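Long-range contact in HD domain protein (Enterococcus faecalis, PDB 4LRL), which probably hydrolyses deoxyribonucleoside triphosphates such as dGTP as a metal-dependent, nucleotide-regulated HD-domain phosphohydrolase: residues Q203-L212 and V252-Y263. Residues are numbered along the deposited sequence; the frame is centred on the assembly and turned at random. Where two conformers were deposited one is given.
With NI (nickel (II) ion), chain N.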
loop_
_atom_site.group_PDB
_atom_site.type_symbol
_atom_site.label_atom_id
_atom_site.label_comp_id
_atom_site.label_asym_id
_atom_site.label_seq_id
_atom_site.Cartn_x
_atom_site.Cartn_y
_atom_site.Cartn_z
ATOM N N GLN C 203 25.186 -6.515 -10.094
ATOM C CA GLN C 203 24.496 -7.158 -8.980
ATOM C C GLN C 203 23.317 -6.314 -8.495
ATOM O O GLN C 203 22.477 -6.778 -7.716
ATOM C CB GLN C 203 25.464 -7.504 -7.849
ATOM C CG GLN C 203 26.338 -8.746 -8.136
ATOM C CD GLN C 203 25.502 -10.000 -8.290
ATOM O OE1 GLN C 203 24.569 -10.227 -7.521
ATOM N NE2 GLN C 203 25.822 -10.819 -9.284
ATOM N N ILE C 204 23.236 -5.084 -8.994
ATOM C CA ILE C 204 22.188 -4.144 -8.605
ATOM C C ILE C 204 21.932 -3.183 -9.763
ATOM O O ILE C 204 22.429 -2.061 -9.788
ATOM C CB ILE C 204 22.574 -3.401 -7.279
ATOM C CG1 ILE C 204 21.485 -2.406 -6.842
ATOM C CG2 ILE C 204 23.964 -2.755 -7.399
ATOM C CD1 ILE C 204 21.625 -1.950 -5.395
ATOM N N ASP C 205 21.177 -3.644 -10.744
ATOM C CA ASP C 205 21.011 -2.918 -11.996
ATOM C C ASP C 205 19.524 -2.668 -12.296
ATOM O O ASP C 205 18.645 -3.163 -11.575
ATOM C CB ASP C 205 21.651 -3.723 -13.127
ATOM C CG ASP C 205 21.087 -5.132 -13.226
ATOM O OD1 ASP C 205 21.873 -6.092 -13.169
ATOM O OD2 ASP C 205 19.845 -5.283 -13.326
ATOM N N ALA C 206 19.260 -1.931 -13.376
ATOM C CA ALA C 206 17.910 -1.541 -13.754
ATOM C C ALA C 206 17.023 -2.749 -14.072
ATOM O O ALA C 206 15.801 -2.699 -13.902
ATOM C CB ALA C 206 17.957 -0.593 -14.930
ATOM N N ASP C 207 17.665 -3.833 -14.506
ATOM C CA ASP C 207 16.993 -5.075 -14.888
ATOM C C ASP C 207 16.463 -5.780 -13.634
ATOM O O ASP C 207 15.263 -6.030 -13.503
ATOM C CB ASP C 207 17.990 -5.960 -15.676
ATOM C CG ASP C 207 17.379 -7.258 -16.199
ATOM O OD1 ASP C 207 18.143 -8.102 -16.700
ATOM O OD2 ASP C 207 16.157 -7.456 -16.131
ATOM N N ARG C 208 17.362 -6.082 -12.710
ATOM C CA ARG C 208 16.985 -6.674 -11.430
ATOM C C ARG C 208 15.985 -5.799 -10.671
ATOM O O ARG C 208 14.991 -6.305 -10.134
ATOM C CB ARG C 208 18.226 -6.935 -10.573
ATOM C CG ARG C 208 19.268 -7.834 -11.235
ATOM C CD ARG C 208 20.479 -7.867 -10.366
ATOM N NE ARG C 208 21.626 -8.604 -10.894
ATOM C CZ ARG C 208 21.791 -9.919 -10.787
ATOM N NH1 ARG C 208 22.899 -10.487 -11.253
ATOM N NH2 ARG C 208 20.857 -10.667 -10.205
ATOM N N MET C 209 16.227 -4.489 -10.652
ATOM C CA MET C 209 15.357 -3.579 -9.904
ATOM C C MET C 209 13.919 -3.601 -10.438
ATOM O O MET C 209 12.970 -3.658 -9.665
ATOM C CB MET C 209 15.935 -2.159 -9.851
ATOM C CG MET C 209 17.206 -2.058 -8.992
ATOM S SD MET C 209 17.626 -0.374 -8.501
ATOM C CE MET C 209 18.614 0.180 -9.885
ATOM N N ASP C 210 13.759 -3.595 -11.755
ATOM C CA ASP C 210 12.422 -3.645 -12.309
ATOM C C ASP C 210 11.735 -4.989 -12.054
ATOM O O ASP C 210 10.608 -5.000 -11.590
ATOM C CB ASP C 210 12.390 -3.314 -13.797
ATOM C CG ASP C 210 10.967 -3.200 -14.317
ATOM O OD1 ASP C 210 10.487 -4.177 -14.925
ATOM O OD2 ASP C 210 10.315 -2.152 -14.086
ATOM N N TYR C 211 12.389 -6.117 -12.355
ATOM C CA TYR C 211 11.660 -7.375 -12.199
ATOM C C TYR C 211 11.346 -7.701 -10.748
ATOM O O TYR C 211 10.276 -8.226 -10.454
ATOM C CB TYR C 211 12.245 -8.568 -12.995
ATOM C CG TYR C 211 13.565 -9.150 -12.553
ATOM C CD1 TYR C 211 13.709 -9.800 -11.321
ATOM C CD2 TYR C 211 14.661 -9.121 -13.409
ATOM C CE1 TYR C 211 14.936 -10.365 -10.946
ATOM C CE2 TYR C 211 15.887 -9.677 -13.046
ATOM C CZ TYR C 211 16.019 -10.297 -11.817
ATOM O OH TYR C 211 17.247 -10.847 -11.482
ATOM N N LEU C 212 12.238 -7.340 -9.834
ATOM C CA LEU C 212 11.937 -7.556 -8.414
ATOM C C LEU C 212 10.671 -6.803 -7.996
ATOM O O LEU C 212 9.775 -7.383 -7.388
ATOM C CB LEU C 212 13.125 -7.225 -7.512
ATOM C CG LEU C 212 14.319 -8.191 -7.665
ATOM C CD1 LEU C 212 15.568 -7.641 -6.957
ATOM C CD2 LEU C 212 14.029 -9.645 -7.217
ATOM N N VAL C 252 20.244 -0.118 0.208
ATOM C CA VAL C 252 20.891 -1.166 -0.570
ATOM C C VAL C 252 20.628 -2.522 0.101
ATOM O O VAL C 252 20.318 -3.499 -0.578
ATOM C CB VAL C 252 22.409 -0.888 -0.768
ATOM C CG1 VAL C 252 23.098 -2.073 -1.449
ATOM C CG2 VAL C 252 22.605 0.391 -1.581
ATOM N N GLU C 253 20.721 -2.557 1.427
ATOM C CA GLU C 253 20.350 -3.736 2.210
ATOM C C GLU C 253 18.951 -4.251 1.902
ATOM O O GLU C 253 18.774 -5.452 1.689
ATOM C CB GLU C 253 20.406 -3.437 3.697
ATOM C CG GLU C 253 21.781 -3.452 4.304
ATOM C CD GLU C 253 21.728 -3.288 5.813
ATOM O OE1 GLU C 253 20.669 -2.879 6.343
ATOM O OE2 GLU C 253 22.750 -3.575 6.464
ATOM N N ASP C 254 17.971 -3.339 1.892
ATOM C CA ASP C 254 16.578 -3.662 1.571
ATOM C C ASP C 254 16.438 -4.227 0.170
ATOM O O ASP C 254 15.551 -5.037 -0.087
ATOM C CB ASP C 254 15.682 -2.429 1.680
ATOM C CG ASP C 254 15.692 -1.816 3.061
ATOM O OD1 ASP C 254 15.536 -0.580 3.154
ATOM O OD2 ASP C 254 15.860 -2.560 4.052
ATOM N N TYR C 255 17.298 -3.792 -0.745
ATOM C CA TYR C 255 17.288 -4.373 -2.070
ATOM C C TYR C 255 17.713 -5.853 -1.989
ATOM O O TYR C 255 17.048 -6.716 -2.554
ATOM C CB TYR C 255 18.155 -3.573 -3.043
ATOM C CG TYR C 255 18.605 -4.391 -4.221
ATOM C CD1 TYR C 255 17.725 -4.683 -5.260
ATOM C CD2 TYR C 255 19.913 -4.883 -4.292
ATOM C CE1 TYR C 255 18.132 -5.443 -6.341
ATOM C CE2 TYR C 255 20.337 -5.655 -5.374
ATOM C CZ TYR C 255 19.442 -5.928 -6.394
ATOM O OH TYR C 255 19.833 -6.686 -7.467
ATOM N N ILE C 256 18.791 -6.143 -1.261
ATOM C CA ILE C 256 19.244 -7.531 -1.102
ATOM C C ILE C 256 18.199 -8.396 -0.378
ATOM O O ILE C 256 17.957 -9.532 -0.747
ATOM C CB ILE C 256 20.630 -7.622 -0.406
ATOM C CG1 ILE C 256 21.705 -6.950 -1.267
ATOM C CG2 ILE C 256 21.005 -9.079 -0.121
ATOM C CD1 ILE C 256 22.006 -7.672 -2.585
ATOM N N VAL C 257 17.568 -7.834 0.638
ATOM C CA VAL C 257 16.506 -8.516 1.355
ATOM C C VAL C 257 15.351 -8.896 0.419
ATOM O O VAL C 257 14.913 -10.042 0.422
ATOM C CB VAL C 257 16.039 -7.680 2.570
ATOM C CG1 VAL C 257 14.802 -8.292 3.232
ATOM C CG2 VAL C 257 17.158 -7.582 3.580
ATOM N N SER C 258 14.885 -7.947 -0.394
ATOM C CA SER C 258 13.785 -8.192 -1.339
ATOM C C SER C 258 14.159 -9.246 -2.374
ATOM O O SER C 258 13.335 -10.104 -2.744
ATOM C CB SER C 258 13.382 -6.909 -2.062
ATOM O OG SER C 258 12.943 -5.926 -1.135
ATOM N N ARG C 259 15.404 -9.159 -2.835
ATOM C CA ARG C 259 15.956 -10.074 -3.808
ATOM C C ARG C 259 15.856 -11.494 -3.270
ATOM O O ARG C 259 15.297 -12.367 -3.929
ATOM C CB ARG C 259 17.410 -9.705 -4.109
ATOM C CG ARG C 259 17.969 -10.315 -5.377
ATOM C CD ARG C 259 19.389 -9.829 -5.642
ATOM N NE ARG C 259 20.225 -10.864 -6.253
ATOM C CZ ARG C 259 21.473 -10.659 -6.678
ATOM N NH1 ARG C 259 22.019 -9.452 -6.582
ATOM N NH2 ARG C 259 22.174 -11.651 -7.223
ATOM N N TYR C 260 16.343 -11.693 -2.048
ATOM C CA TYR C 260 16.363 -13.002 -1.391
ATOM C C TYR C 260 14.952 -13.551 -1.174
ATOM O O TYR C 260 14.669 -14.708 -1.483
ATOM C CB TYR C 260 17.124 -12.908 -0.057
ATOM C CG TYR C 260 16.944 -14.084 0.897
ATOM C CD1 TYR C 260 17.747 -15.209 0.802
ATOM C CD2 TYR C 260 15.980 -14.055 1.905
ATOM C CE1 TYR C 260 17.593 -16.277 1.667
ATOM C CE2 TYR C 260 15.825 -15.118 2.776
ATOM C CZ TYR C 260 16.636 -16.226 2.653
ATOM O OH TYR C 260 16.486 -17.290 3.516
ATOM N N GLN C 261 14.068 -12.716 -0.626
ATOM C CA GLN C 261 12.691 -13.177 -0.374
ATOM C C GLN C 261 11.884 -13.502 -1.632
ATOM O O GLN C 261 11.114 -14.473 -1.619
ATOM C CB GLN C 261 11.920 -12.325 0.655
ATOM C CG GLN C 261 11.772 -10.858 0.340
ATOM C CD GLN C 261 11.474 -10.009 1.578
ATOM O OE1 GLN C 261 11.241 -10.524 2.677
ATOM N NE2 GLN C 261 11.488 -8.685 1.396
ATOM N N MET C 262 12.093 -12.745 -2.721
ATOM C CA MET C 262 11.493 -13.084 -4.024
ATOM C C MET C 262 11.963 -14.470 -4.529
ATOM O O MET C 262 11.132 -15.294 -4.925
ATOM C CB MET C 262 11.758 -12.004 -5.080
ATOM C CG MET C 262 10.938 -10.707 -4.948
ATOM S SD MET C 262 9.124 -10.888 -4.987
ATOM C CE MET C 262 8.968 -11.689 -6.589
ATOM N N TYR C 263 13.279 -14.716 -4.511
ATOM C CA TYR C 263 13.858 -16.027 -4.863
ATOM C C TYR C 263 13.164 -17.163 -4.130
ATOM O O TYR C 263 12.567 -18.031 -4.771
ATOM C CB TYR C 263 15.352 -16.095 -4.534
ATOM C CG TYR C 263 16.285 -15.359 -5.480
ATOM C CD1 TYR C 263 15.867 -14.221 -6.174
ATOM C CD2 TYR C 263 17.608 -15.777 -5.640
ATOM C CE1 TYR C 263 16.722 -13.539 -7.026
ATOM C CE2 TYR C 263 18.480 -15.094 -6.490
ATOM C CZ TYR C 263 18.019 -13.974 -7.181
ATOM O OH TYR C 263 18.859 -13.275 -8.019
HETATM NI NI NI N . 15.165 -8.284 -17.812
HETATM O O HOH W 1 16.491 -9.963 -17.729
HETATM O O HOH W 2 18.371 -10.612 -8.925
HETATM O O HOH W 3 14.009 -10.205 -16.911
#
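Q203 OE1 is gripped by both terminal nitrogens of R259, NH1 and NH2, each 2.8 Å away. The oxygen lies in the guanidinium plane; NH2 uses a lone pair in the amide plane, while NH1 is tilted from it. Q203 reaches this position through a bend at chi2 (-63°). The backbone O of the same Q203 accepts from Y255 OH at 2.7 Å, tying the loop before helix 206-219 to helix 249-267. I204 lies over one face of the Y255 ring, its CG1 making a CH-pi contact 4.0 Å from the ring centroid, and L212 CD1 comes obliquely to within 3.4 Å of Y255 CE1. The other branch of L212, CD2, packs on M262 CB. R208 extends from CG to NE, which donates to S202 O, and lays its guanidinium on that of R259, planes 22° apart and centres 4.2 Å apart. D397 probably eases this pairing of like charges: its OD1 forms a salt bridge with R208 NH2, its backbone O accepts from R259 NH2 and also pairs with Y263 OH. A water accepts from R208 NH2 and donates to Y263 OH. D205, the N-cap of helix 206-219, accepts from R208 N through OD2 (2.7 Å). In the same helical turn D207 OD2 binds nickel with H90, H134 and D135, the HD-domain metal set. The buried polar bonds and stacked arginines thus join the start of the helix that carries this ligand to the HD-associated region.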